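Local coordinates for protein Non-ribosomal peptide synthetase (PDB 6VTJ) that probably releases a finished peptide from its carrier by NAD(P)H-dependent reduction of the thioester, using a carrier domain joined to a terminal reductase domain, at residues Ser257-Leu262 with Val385-Asn390; Leu298-Val303 with Ile315-Asn320. One frame throughout, in Å; residues are numbered along the deposited sequence.

Both contacts lie in the Rossmann-like reductase domain, their centres about 7 Å apart, on the same mixed sheet. Strand 313-322, which supplies one side of contact 2, runs between strands 252-258 and 385-388; in contact 1 the turn after strand 252-258 meets the end of 385-388 across it. Along the chain contact 2 is nested inside the loop that contact 1 closes: strand 252-258 is followed by helix 291-308, then strand 313-322, and 385-388 comes much later. Polar groups tie the two together, Ser257 with Glu300 and Arg317 with His387. The side chains of Ile259 and Arg317 lie about 11 and 14 Å from the bound 4'-phosphopantetheine, a layer back from its pocket.

Contact 1 of 2, residues Ser257-Leu262 with Val385-Asn390; sequences STISVL and VFHCMN
Ile259 lays its terminal methyl over the imidazole of His387, joining the turn after strand 252-258 of the Rossmann-like sheet to strand 385-388, with strand 313-322 between the two strands. The contact is a CH-pi one: CD1 of Ile259 sits 3.5 Å from the centroid of the His387 ring and only 8° off the ring normal, nearly equidistant from all five ring atoms. With CG1 anti to the backbone N (chi1 -159°), the longer branch of Ile259 reaches the ring face, and the two side chains stand roughly perpendicular. Leu262 adds a second methyl, its CD1 approaching His387 CE1 obliquely at 3.8 Å. Polar partners elsewhere hold the ring: ND1 bonds the carbonyl O of Glu454 and NE2 bonds NH1 of Arg317, which would fix its rotation against the isoleucine methyl. Farther along the chain Met389 runs across the same isoleucine, its chain bent next to the sulfur that lies against Ile259. Strand 252-258 gives way here to a short 3-10 segment, and an ST turn marks the change, Thr258 OG1 accepting from Ser260 N at 3.0 Å. The side chain of Ile259 lies about 11 Å from the bound 4'-phosphopantetheine and is not among the residues lining its pocket. Against the sulfur, the nearest atom of Ile259 is CG1, 3.7 Å from Met389 SD.

Contact 2 of 2, residues Leu298-Val303 with Ile315-Asn320; sequences LAERAV and IIRVGN
Glu300 OE2 takes part in two hydrogen bonds inside the fold, one from Arg317 NE at 2.9 Å and one with Ser257 OG. Glu300 OE1 receives Arg317 NH2 at 2.6 Å through its syn lone pair, so the guanidinium grips the acid side-on, one nitrogen to each oxygen. The two flat groups are nearly coplanar, 22° apart, and the N-H...O angle at NE is an almost straight 171°. Arg317 reaches the acid with its chain stretched out through CD, while NH2 also bonds the carbonyl O of Thr281. These bonds would fix the orientation of the guanidinium and satisfy a buried charge. Beside the salt bridge the contact turns apolar: Ile315 CG2 touches Glu300 CG, in the aliphatic part of the glutamate, at 3.8 Å, and Ile315 CG1 meets Val303 CG1 at 3.7 Å as the two side chains run alongside each other in opposite senses. Helix 298-303 runs nearly antiparallel to strand 315-318 (159°), their axes 10.3 Å apart at closest. Helix 291-308 connects strand 252-258 to its parallel neighbour 313-322, a beta-alpha-beta crossover of the Rossmann-like fold.

Contact 1 of 2, residues Ser257-Leu262 with Val385-Asn390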
loop_
_atom_site.group_PDB
_atom_site.type_symbol
_atom_site.label_atom_id
_atom_site.label_comp_id
_atom_site.label_asym_id
_atom_site.label_seq_id
_atom_site.Cartn_x
_atom_site.Cartn_y
_atom_site.Cartn_z
ATOM N N SER A 257 3.001 -5.874 5.803
ATOM C CA SER A 257 2.066 -6.308 4.776
ATOM C C SER A 257 0.904 -5.324 4.696
ATOM O O SER A 257 1.003 -4.198 5.193
ATOM C CB SER A 257 1.565 -7.725 5.077
ATOM O OG SER A 257 0.925 -8.316 3.942
ATOM N N THR A 258 -0.186 -5.718 4.055
ATOM C CA THR A 258 -1.340 -4.850 3.909
ATOM C C THR A 258 -2.585 -5.598 4.358
ATOM O O THR A 258 -2.715 -6.807 4.132
ATOM C CB THR A 258 -1.514 -4.343 2.441
ATOM O OG1 THR A 258 -2.758 -3.652 2.320
ATOM C CG2 THR A 258 -1.514 -5.504 1.432
ATOM N N ILE A 259 -3.486 -4.875 5.019
ATOM C CA ILE A 259 -4.788 -5.425 5.357
ATOM C C ILE A 259 -5.573 -5.801 4.108
ATOM O O ILE A 259 -6.509 -6.604 4.183
ATOM C CB ILE A 259 -5.576 -4.412 6.221
ATOM C CG1 ILE A 259 -6.682 -5.114 7.018
ATOM C CG2 ILE A 259 -6.146 -3.269 5.343
ATOM C CD1 ILE A 259 -6.159 -6.189 7.959
ATOM N N SER A 260 -5.221 -5.233 2.953
ATOM C CA SER A 260 -5.967 -5.489 1.727
ATOM C C SER A 260 -5.825 -6.918 1.215
ATOM O O SER A 260 -6.504 -7.254 0.241
ATOM C CB SER A 260 -5.525 -4.532 0.617
ATOM O OG SER A 260 -5.802 -3.192 0.991
ATOM N N VAL A 261 -4.972 -7.758 1.819
ATOM C CA VAL A 261 -4.934 -9.145 1.366
ATOM C C VAL A 261 -6.234 -9.845 1.704
ATOM O O VAL A 261 -6.631 -10.769 0.996
ATOM C CB VAL A 261 -3.727 -9.940 1.912
ATOM C CG1 VAL A 261 -2.415 -9.335 1.436
ATOM C CG2 VAL A 261 -3.784 -10.063 3.422
ATOM N N LEU A 262 -6.928 -9.420 2.771
ATOM C CA LEU A 262 -8.316 -9.831 3.002
ATOM C C LEU A 262 -9.205 -8.962 2.111
ATOM O O LEU A 262 -9.837 -7.996 2.539
ATOM C CB LEU A 262 -8.683 -9.706 4.470
ATOM C CG LEU A 262 -7.632 -10.300 5.401
ATOM C CD1 LEU A 262 -8.063 -10.158 6.841
ATOM C CD2 LEU A 262 -7.335 -11.773 5.065
ATOM N N VAL A 385 0.765 -12.893 13.234
ATOM C CA VAL A 385 0.087 -12.038 12.268
ATOM C C VAL A 385 -0.706 -10.980 13.014
ATOM O O VAL A 385 -1.426 -11.289 13.968
ATOM C CB VAL A 385 -0.840 -12.840 11.335
ATOM C CG1 VAL A 385 -1.642 -11.891 10.459
ATOM C CG2 VAL A 385 -0.039 -13.812 10.462
ATOM N N PHE A 386 -0.577 -9.736 12.591
ATOM C CA PHE A 386 -1.251 -8.652 13.286
ATOM C C PHE A 386 -1.929 -7.722 12.290
ATOM O O PHE A 386 -1.523 -7.629 11.124
ATOM C CB PHE A 386 -0.278 -7.874 14.145
ATOM C CG PHE A 386 0.470 -8.727 15.116
ATOM C CD1 PHE A 386 -0.069 -9.018 16.360
ATOM C CD2 PHE A 386 1.708 -9.241 14.784
ATOM C CE1 PHE A 386 0.625 -9.807 17.250
ATOM C CE2 PHE A 386 2.404 -10.046 15.675
ATOM C CZ PHE A 386 1.862 -10.322 16.904
ATOM N N HIS A 387 -2.990 -7.065 12.766
ATOM C CA HIS A 387 -3.748 -6.053 12.036
ATOM C C HIS A 387 -3.478 -4.704 12.701
ATOM O O HIS A 387 -4.218 -4.257 13.583
ATOM C CB HIS A 387 -5.219 -6.412 12.017
ATOM C CG HIS A 387 -5.512 -7.613 11.169
ATOM N ND1 HIS A 387 -6.768 -8.167 11.057
ATOM C CD2 HIS A 387 -4.701 -8.358 10.381
ATOM C CE1 HIS A 387 -6.717 -9.202 10.239
ATOM N NE2 HIS A 387 -5.474 -9.341 9.817
ATOM N N CYS A 388 -2.403 -4.052 12.264
ATOM C CA CYS A 388 -1.866 -2.894 12.962
ATOM C C CYS A 388 -2.390 -1.633 12.275
ATOM O O CYS A 388 -1.733 -1.061 11.406
ATOM C CB CYS A 388 -0.344 -2.965 12.974
ATOM S SG CYS A 388 0.466 -1.662 13.921
ATOM N N MET A 389 -3.578 -1.197 12.683
ATOM C CA MET A 389 -4.227 -0.029 12.119
ATOM C C MET A 389 -5.113 0.612 13.174
ATOM O O MET A 389 -5.618 -0.059 14.082
ATOM C CB MET A 389 -5.055 -0.381 10.873
ATOM C CG MET A 389 -6.002 -1.564 11.037
ATOM S SD MET A 389 -6.479 -2.257 9.420
ATOM C CE MET A 389 -7.652 -1.026 8.842
ATOM N N ASN A 390 -5.302 1.925 13.031
ATOM C CA ASN A 390 -6.098 2.721 13.956
ATOM C C ASN A 390 -7.528 2.202 14.062
ATOM O O ASN A 390 -8.289 2.265 13.091
ATOM C CB ASN A 390 -6.086 4.179 13.518
ATOM C CG ASN A 390 -6.483 5.111 14.632
ATOM O OD1 ASN A 390 -7.362 4.795 15.410
ATOM N ND2 ASN A 390 -5.821 6.260 14.725
#

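Contact 2 of 2, residues Leu298-Val303 with Ile315-Asn320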
loop_
_atom_site.group_PDB
_atom_site.type_symbol
_atom_site.label_atom_id
_atom_site.label_comp_id
_atom_site.label_asym_id
_atom_site.label_seq_id
_atom_site.Cartn_x
_atom_site.Cartn_y
_atom_site.Cartn_z
ATOM N N LEU A 298 1.433 -13.112 -1.936
ATOM C CA LEU A 298 2.478 -14.101 -2.212
ATOM C C LEU A 298 3.642 -13.934 -1.245
ATOM O O LEU A 298 4.245 -14.919 -0.797
ATOM C CB LEU A 298 2.952 -13.972 -3.667
ATOM C CG LEU A 298 1.927 -14.349 -4.754
ATOM C CD1 LEU A 298 2.451 -14.041 -6.163
ATOM C CD2 LEU A 298 1.527 -15.826 -4.633
ATOM N N ALA A 299 3.957 -12.691 -0.888
ATOM C CA ALA A 299 4.982 -12.469 0.120
ATOM C C ALA A 299 4.579 -13.053 1.478
ATOM O O ALA A 299 5.392 -13.705 2.148
ATOM C CB ALA A 299 5.268 -10.979 0.217
ATOM N N GLU A 300 3.327 -12.835 1.896
ATOM C CA GLU A 300 2.854 -13.390 3.162
ATOM C C GLU A 300 2.987 -14.901 3.162
ATOM O O GLU A 300 3.421 -15.500 4.151
ATOM C CB GLU A 300 1.396 -12.988 3.417
ATOM C CG GLU A 300 1.207 -11.563 3.973
ATOM C CD GLU A 300 -0.171 -11.315 4.589
ATOM O OE1 GLU A 300 -0.864 -12.292 4.937
ATOM O OE2 GLU A 300 -0.556 -10.134 4.751
ATOM N N ARG A 301 2.578 -15.537 2.065
ATOM C CA ARG A 301 2.671 -16.994 1.981
ATOM C C ARG A 301 4.119 -17.469 2.053
ATOM O O ARG A 301 4.408 -18.485 2.689
ATOM C CB ARG A 301 2.018 -17.491 0.699
ATOM C CG ARG A 301 1.851 -19.000 0.636
ATOM C CD ARG A 301 1.107 -19.384 -0.635
ATOM N NE ARG A 301 1.972 -19.297 -1.803
ATOM C CZ ARG A 301 1.605 -19.623 -3.038
ATOM N NH1 ARG A 301 0.369 -20.047 -3.289
ATOM N NH2 ARG A 301 2.482 -19.516 -4.028
ATOM N N ALA A 302 5.049 -16.750 1.416
ATOM C CA ALA A 302 6.458 -17.122 1.547
ATOM C C ALA A 302 6.933 -17.011 2.996
ATOM O O ALA A 302 7.684 -17.877 3.497
ATOM C CB ALA A 302 7.316 -16.253 0.632
ATOM N N VAL A 303 6.510 -15.948 3.686
ATOM C CA VAL A 303 6.954 -15.733 5.058
ATOM C C VAL A 303 6.448 -16.862 5.952
ATOM O O VAL A 303 7.209 -17.470 6.720
ATOM C CB VAL A 303 6.490 -14.354 5.556
ATOM C CG1 VAL A 303 6.713 -14.238 7.055
ATOM C CG2 VAL A 303 7.203 -13.227 4.804
ATOM N N ILE A 315 4.050 -11.130 10.529
ATOM C CA ILE A 315 3.426 -10.419 9.437
ATOM C C ILE A 315 2.542 -9.348 10.064
ATOM O O ILE A 315 1.593 -9.664 10.789
ATOM C CB ILE A 315 2.629 -11.367 8.530
ATOM C CG1 ILE A 315 3.600 -12.317 7.805
ATOM C CG2 ILE A 315 1.774 -10.568 7.553
ATOM C CD1 ILE A 315 2.944 -13.478 7.131
ATOM N N ILE A 316 2.858 -8.093 9.792
ATOM C CA ILE A 316 2.157 -6.953 10.363
ATOM C C ILE A 316 1.405 -6.296 9.211
ATOM O O ILE A 316 1.996 -5.549 8.425
ATOM C CB ILE A 316 3.132 -5.977 11.049
ATOM C CG1 ILE A 316 3.825 -6.652 12.249
ATOM C CG2 ILE A 316 2.418 -4.693 11.487
ATOM C CD1 ILE A 316 4.773 -5.699 13.010
ATOM N N ARG A 317 0.104 -6.565 9.095
ATOM C CA ARG A 317 -0.719 -5.909 8.080
ATOM C C ARG A 317 -1.063 -4.481 8.503
ATOM O O ARG A 317 -1.678 -4.267 9.556
ATOM C CB ARG A 317 -1.996 -6.710 7.835
ATOM C CG ARG A 317 -1.727 -8.097 7.292
ATOM C CD ARG A 317 -2.969 -8.958 7.307
ATOM N NE ARG A 317 -2.705 -10.250 6.685
ATOM C CZ ARG A 317 -3.391 -11.353 6.941
ATOM N NH1 ARG A 317 -4.396 -11.318 7.821
ATOM N NH2 ARG A 317 -3.078 -12.486 6.311
ATOM N N VAL A 318 -0.694 -3.502 7.685
ATOM C CA VAL A 318 -1.016 -2.109 7.978
ATOM C C VAL A 318 -2.114 -1.637 7.028
ATOM O O VAL A 318 -2.469 -2.308 6.053
ATOM C CB VAL A 318 0.230 -1.188 7.930
ATOM C CG1 VAL A 318 1.244 -1.617 9.012
ATOM C CG2 VAL A 318 0.866 -1.143 6.535
ATOM N N GLY A 319 -2.682 -0.479 7.345
ATOM C CA GLY A 319 -3.847 -0.018 6.627
ATOM C C GLY A 319 -3.612 1.245 5.828
ATOM O O GLY A 319 -2.797 1.260 4.904
ATOM N N ASN A 320 -4.320 2.311 6.197
ATOM C CA ASN A 320 -4.296 3.597 5.493
ATOM C C ASN A 320 -3.250 4.487 6.162
ATOM O O ASN A 320 -3.535 5.190 7.137
ATOM C CB ASN A 320 -5.694 4.213 5.524
ATOM C CG ASN A 320 -5.782 5.565 4.807
ATOM O OD1 ASN A 320 -5.081 5.828 3.829
ATOM N ND2 ASN A 320 -6.672 6.416 5.292
#